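Local atomic coordinates of tRNA-splicing ligase RtcB (PDB entry 2EPG), a protein that probably ligates RNA ends, joining a 3'-phosphate or 2',3'-cyclic phosphate to a 5'-hydroxyl in a GTP- and manganese-dependent reaction. Residues 462-467 with 473-478; 14-19 with 38-43. All blocks are in the same frame, centred on the assembly; numbering follows the deposited sequence.

Contact 1: residues 462-467 with 473-478; sequences LVVEAV and GKKVAR
Val464 and Val467, one turn apart on helix 462-470, reach with their CG1 methyls for the start of strand 474-486 and the loop residue just before it, the first meeting the side chain of Lys475 and the second the backbone of Gly473. It is a compact example of a helix folding back on the strand that follows it, the turn between them being short enough to bring the CA atoms of Val467 and Gly473 within 5.4 Å.

In Val464 the touching branch, CG1, lies opposite the backbone N (chi1 173°) and runs into the aliphatic part of Lys475, 3.6 Å from CG and 3.8 Å from CD. The two side chains cross at about a right angle, a methyl set against the methylenes of a chain that is extended through CD and then bends at chi3 (64°). Only the carbon portion of the lysine is thereby used against the helix, while the ammonium group takes no part here; the residue also makes a cation-pi interaction with Tyr226. Leu394 of strand 391-395 touches both Val464 and Lys475.

The pair nearer the turn is closer. Val467 CG1 sits 3.4 Å from Gly473 CA, tighter than usual for two carbons, and 3.6 Å from Gly473 N. Its chi1 of 154° is turned some way from the ideal anti position, and the methyl lies directly against the CA of a residue that has no side chain.

Ala412, a predicted GMP-binding residue, is nearby, its side chain about 5 Å from that of Val464. No hydrogen bond or ion pair crosses between the segments. Helix and strand therefore meet here mainly through carbon surfaces, which implies that the fit of the two valine methyls, rather than any polar bond, sets their spacing at this point.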
# COMPACT_ATOMS: atom_id res chain seq x y z
N LEU A 462 -17.90 4.55 -1.94
CA LEU A 462 -18.67 3.35 -1.66
C LEU A 462 -17.72 2.34 -1.02
O LEU A 462 -18.10 1.62 -0.10
CB LEU A 462 -19.26 2.77 -2.94
CG LEU A 462 -20.30 3.63 -3.66
CD1 LEU A 462 -20.51 3.08 -5.07
CD2 LEU A 462 -21.62 3.66 -2.89
N VAL A 463 -16.49 2.32 -1.50
CA VAL A 463 -15.49 1.42 -0.96
C VAL A 463 -15.33 1.67 0.54
O VAL A 463 -15.50 0.75 1.35
CB VAL A 463 -14.14 1.60 -1.67
CG1 VAL A 463 -13.10 0.66 -1.07
CG2 VAL A 463 -14.31 1.31 -3.17
N VAL A 464 -15.04 2.92 0.92
CA VAL A 464 -14.89 3.27 2.33
C VAL A 464 -16.17 2.95 3.11
O VAL A 464 -16.12 2.53 4.26
CB VAL A 464 -14.55 4.76 2.51
CG1 VAL A 464 -14.57 5.13 3.99
CG2 VAL A 464 -13.15 5.06 1.93
N GLU A 465 -17.31 3.15 2.46
CA GLU A 465 -18.62 2.89 3.06
C GLU A 465 -18.74 1.39 3.38
O GLU A 465 -19.17 0.99 4.47
CB GLU A 465 -19.72 3.29 2.07
CG GLU A 465 -21.15 3.10 2.57
CD GLU A 465 -22.20 3.25 1.45
OE1 GLU A 465 -22.46 2.26 0.73
OE2 GLU A 465 -22.76 4.37 1.30
N ALA A 466 -18.36 0.56 2.42
CA ALA A 466 -18.45 -0.89 2.62
C ALA A 466 -17.47 -1.31 3.70
O ALA A 466 -17.80 -2.10 4.59
CB ALA A 466 -18.13 -1.60 1.34
N VAL A 467 -16.26 -0.76 3.64
CA VAL A 467 -15.25 -1.10 4.63
C VAL A 467 -15.71 -0.75 6.03
O VAL A 467 -15.61 -1.58 6.94
CB VAL A 467 -13.92 -0.37 4.32
CG1 VAL A 467 -13.12 -0.18 5.58
CG2 VAL A 467 -13.13 -1.20 3.31
N GLY A 473 -12.63 -1.07 9.06
CA GLY A 473 -11.97 0.19 8.78
C GLY A 473 -12.79 1.38 9.26
O GLY A 473 -13.71 1.82 8.58
N LYS A 474 -12.44 1.90 10.44
CA LYS A 474 -13.15 3.03 11.00
C LYS A 474 -12.72 4.34 10.34
O LYS A 474 -11.53 4.63 10.24
CB LYS A 474 -12.90 3.11 12.50
CG LYS A 474 -13.49 4.36 13.15
CD LYS A 474 -13.06 4.50 14.60
CE LYS A 474 -13.71 3.46 15.48
NZ LYS A 474 -13.36 3.69 16.92
N LYS A 475 -13.70 5.13 9.88
CA LYS A 475 -13.41 6.42 9.26
C LYS A 475 -12.86 7.40 10.26
O LYS A 475 -13.42 7.56 11.35
CB LYS A 475 -14.66 7.02 8.63
CG LYS A 475 -15.08 6.32 7.36
CD LYS A 475 -16.38 6.87 6.82
CE LYS A 475 -16.27 8.32 6.42
NZ LYS A 475 -17.59 8.82 5.89
N VAL A 476 -11.77 8.07 9.90
CA VAL A 476 -11.17 9.05 10.78
C VAL A 476 -11.23 10.43 10.17
O VAL A 476 -11.67 11.38 10.81
CB VAL A 476 -9.72 8.70 11.11
CG1 VAL A 476 -9.12 9.77 12.03
CG2 VAL A 476 -9.66 7.30 11.75
N ALA A 477 -10.78 10.56 8.92
CA ALA A 477 -10.81 11.88 8.27
C ALA A 477 -10.81 11.79 6.77
O ALA A 477 -10.55 10.74 6.19
CB ALA A 477 -9.63 12.74 8.75
N ARG A 478 -11.13 12.93 6.14
CA ARG A 478 -11.14 13.03 4.69
C ARG A 478 -10.23 14.18 4.33
O ARG A 478 -10.21 15.20 5.02
CB ARG A 478 -12.55 13.29 4.14
CG ARG A 478 -12.57 13.29 2.62
CD ARG A 478 -13.98 13.41 2.06
NE ARG A 478 -14.54 14.74 2.28
CZ ARG A 478 -15.83 15.02 2.15
NH1 ARG A 478 -16.27 16.25 2.36
NH2 ARG A 478 -16.68 14.06 1.82

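Contact 2: residues 14-19 with 38-43; sequences FEKIAP and ASKEIL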
# COMPACT_ATOMS: atom_id res chain seq x y z
N PHE A 14 -22.90 -17.61 -3.52
CA PHE A 14 -22.41 -16.91 -2.34
C PHE A 14 -23.55 -16.38 -1.46
O PHE A 14 -24.50 -15.80 -1.97
CB PHE A 14 -21.46 -15.76 -2.73
CG PHE A 14 -22.09 -14.65 -3.53
CD1 PHE A 14 -22.92 -13.72 -2.92
CD2 PHE A 14 -21.82 -14.52 -4.89
CE1 PHE A 14 -23.45 -12.65 -3.65
CE2 PHE A 14 -22.34 -13.46 -5.63
CZ PHE A 14 -23.16 -12.52 -5.01
N GLU A 15 -23.44 -16.61 -0.16
CA GLU A 15 -24.45 -16.15 0.80
C GLU A 15 -23.93 -14.99 1.64
O GLU A 15 -22.72 -14.78 1.74
CB GLU A 15 -24.91 -17.31 1.72
CG GLU A 15 -23.84 -17.96 2.63
CD GLU A 15 -24.43 -18.55 3.93
OE1 GLU A 15 -25.68 -18.56 4.08
OE2 GLU A 15 -23.65 -19.01 4.81
N LYS A 16 -24.84 -14.22 2.24
CA LYS A 16 -24.45 -13.09 3.08
C LYS A 16 -24.35 -13.57 4.52
O LYS A 16 -25.27 -14.21 5.04
CB LYS A 16 -25.47 -11.97 2.96
CG LYS A 16 -25.09 -10.68 3.67
CD LYS A 16 -26.14 -9.60 3.40
CE LYS A 16 -25.81 -8.30 4.10
NZ LYS A 16 -26.82 -7.26 3.80
N ILE A 17 -23.23 -13.28 5.16
CA ILE A 17 -23.01 -13.71 6.53
C ILE A 17 -23.02 -12.57 7.54
O ILE A 17 -23.10 -12.79 8.74
CB ILE A 17 -21.69 -14.50 6.63
CG1 ILE A 17 -21.90 -15.89 6.05
CG2 ILE A 17 -21.20 -14.57 8.08
CD1 ILE A 17 -20.71 -16.82 6.25
N ALA A 18 -22.94 -11.34 7.04
CA ALA A 18 -22.93 -10.18 7.91
C ALA A 18 -23.09 -8.94 7.07
O ALA A 18 -22.99 -9.00 5.86
CB ALA A 18 -21.62 -10.12 8.68
N PRO A 19 -23.35 -7.79 7.71
CA PRO A 19 -23.49 -6.59 6.89
C PRO A 19 -22.25 -6.44 6.00
O PRO A 19 -21.13 -6.69 6.44
CB PRO A 19 -23.62 -5.48 7.93
CG PRO A 19 -24.36 -6.18 9.03
CD PRO A 19 -23.66 -7.52 9.12
N ALA A 38 -18.60 -6.18 0.41
CA ALA A 38 -19.18 -5.33 -0.63
C ALA A 38 -20.50 -4.69 -0.24
O ALA A 38 -21.10 -5.03 0.78
CB ALA A 38 -19.35 -6.14 -1.90
N SER A 39 -20.95 -3.76 -1.08
CA SER A 39 -22.21 -3.04 -0.87
C SER A 39 -23.29 -3.67 -1.71
O SER A 39 -23.00 -4.49 -2.58
CB SER A 39 -22.08 -1.58 -1.31
OG SER A 39 -21.32 -0.78 -0.41
N LYS A 40 -24.54 -3.29 -1.45
CA LYS A 40 -25.64 -3.79 -2.25
C LYS A 40 -25.38 -3.22 -3.63
O LYS A 40 -25.68 -3.84 -4.65
CB LYS A 40 -26.99 -3.31 -1.71
CG LYS A 40 -27.48 -4.14 -0.53
CD LYS A 40 -27.47 -5.62 -0.90
CE LYS A 40 -27.77 -6.52 0.28
NZ LYS A 40 -27.48 -7.94 -0.06
N GLU A 41 -24.79 -2.03 -3.65
CA GLU A 41 -24.47 -1.33 -4.88
C GLU A 41 -23.23 -1.90 -5.56
O GLU A 41 -23.19 -2.02 -6.78
CB GLU A 41 -24.28 0.16 -4.60
CG GLU A 41 -25.53 0.84 -4.05
CD GLU A 41 -26.78 0.53 -4.87
OE1 GLU A 41 -27.36 -0.57 -4.70
OE2 GLU A 41 -27.19 1.38 -5.70
N ILE A 42 -22.23 -2.26 -4.76
CA ILE A 42 -21.01 -2.82 -5.32
C ILE A 42 -21.29 -4.18 -5.96
O ILE A 42 -20.75 -4.50 -7.01
CB ILE A 42 -19.92 -2.98 -4.23
CG1 ILE A 42 -19.48 -1.59 -3.75
CG2 ILE A 42 -18.73 -3.77 -4.77
CD1 ILE A 42 -18.50 -1.61 -2.60
N LEU A 43 -22.16 -4.96 -5.33
CA LEU A 43 -22.52 -6.27 -5.86
C LEU A 43 -23.10 -6.12 -7.25
O LEU A 43 -22.90 -6.98 -8.10
CB LEU A 43 -23.56 -6.94 -4.97
CG LEU A 43 -23.06 -7.71 -3.76
CD1 LEU A 43 -24.25 -8.17 -2.94
CD2 LEU A 43 -22.22 -8.89 -4.23
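Phe14, just before the edge strand 15-18, and Lys16, within it, project across the beta-meander of strands 15-18, 21-24 and 34-37 to meet Leu43 and Lys40 of helix 40-48. The helix follows directly on the third strand, so the contact is one of a helix laid beside the antiparallel strands that precede it, and it lies at the protein surface.

The apolar part is a single pairing. Leu43 CD2 approaches the far end of the Phe14 ring obliquely, 3.8 Å from CZ and 4.0 Å from CE1, and the two side chains slide past each other in opposite directions. With CG between the backbone N and the carbonyl carbon (chi1 64°), the Phe14 ring is turned so that its CZ end faces Leu43. The same ring makes an edge-to-face contact with Phe36 of the third strand and touches Ile24, while Leu43 also leans on Tyr22, so strand 21-24 touches both partners.

The charged part brings two lysines together, their chains crossing at nearly a right angle. Lys16 is fully extended, whereas Lys40 bends at chi2 (-53°), which carries its end back toward the strand. With like charges so near, the arrangement would probably be unfavourable by itself; the Lys40 ammonium is hydrogen-bonded to Tyr22 OH, and the Lys16 side chain rests against the same tyrosine, so both lysines contact Tyr22. The nitrogens remain close: Lys16 NZ stands 4.0 Å from Lys40 NZ and 3.7 Å from Lys40 CE.

From the N terminus, contact 2 comes first: strand 15-18 leads through strands 21-24 and 34-37 to helix 40-48, and the contact closes that loop of 18 intervening residues. Contact 1 is closed much later, across five residues between helix 462-470 and strand 474-486 near the C terminus. The loops follow in series, neither nesting nor crossing. In space, however, their centres are 16 Å apart and their helices meet directly: Ala466 CB lies 4.0 Å from Ile42 CD1, and Glu465 makes a weak hydrogen bond to Ser39. The start of helix 40-48 thus packs on helix 462-470, so elements near the two ends of the chain sit side by side.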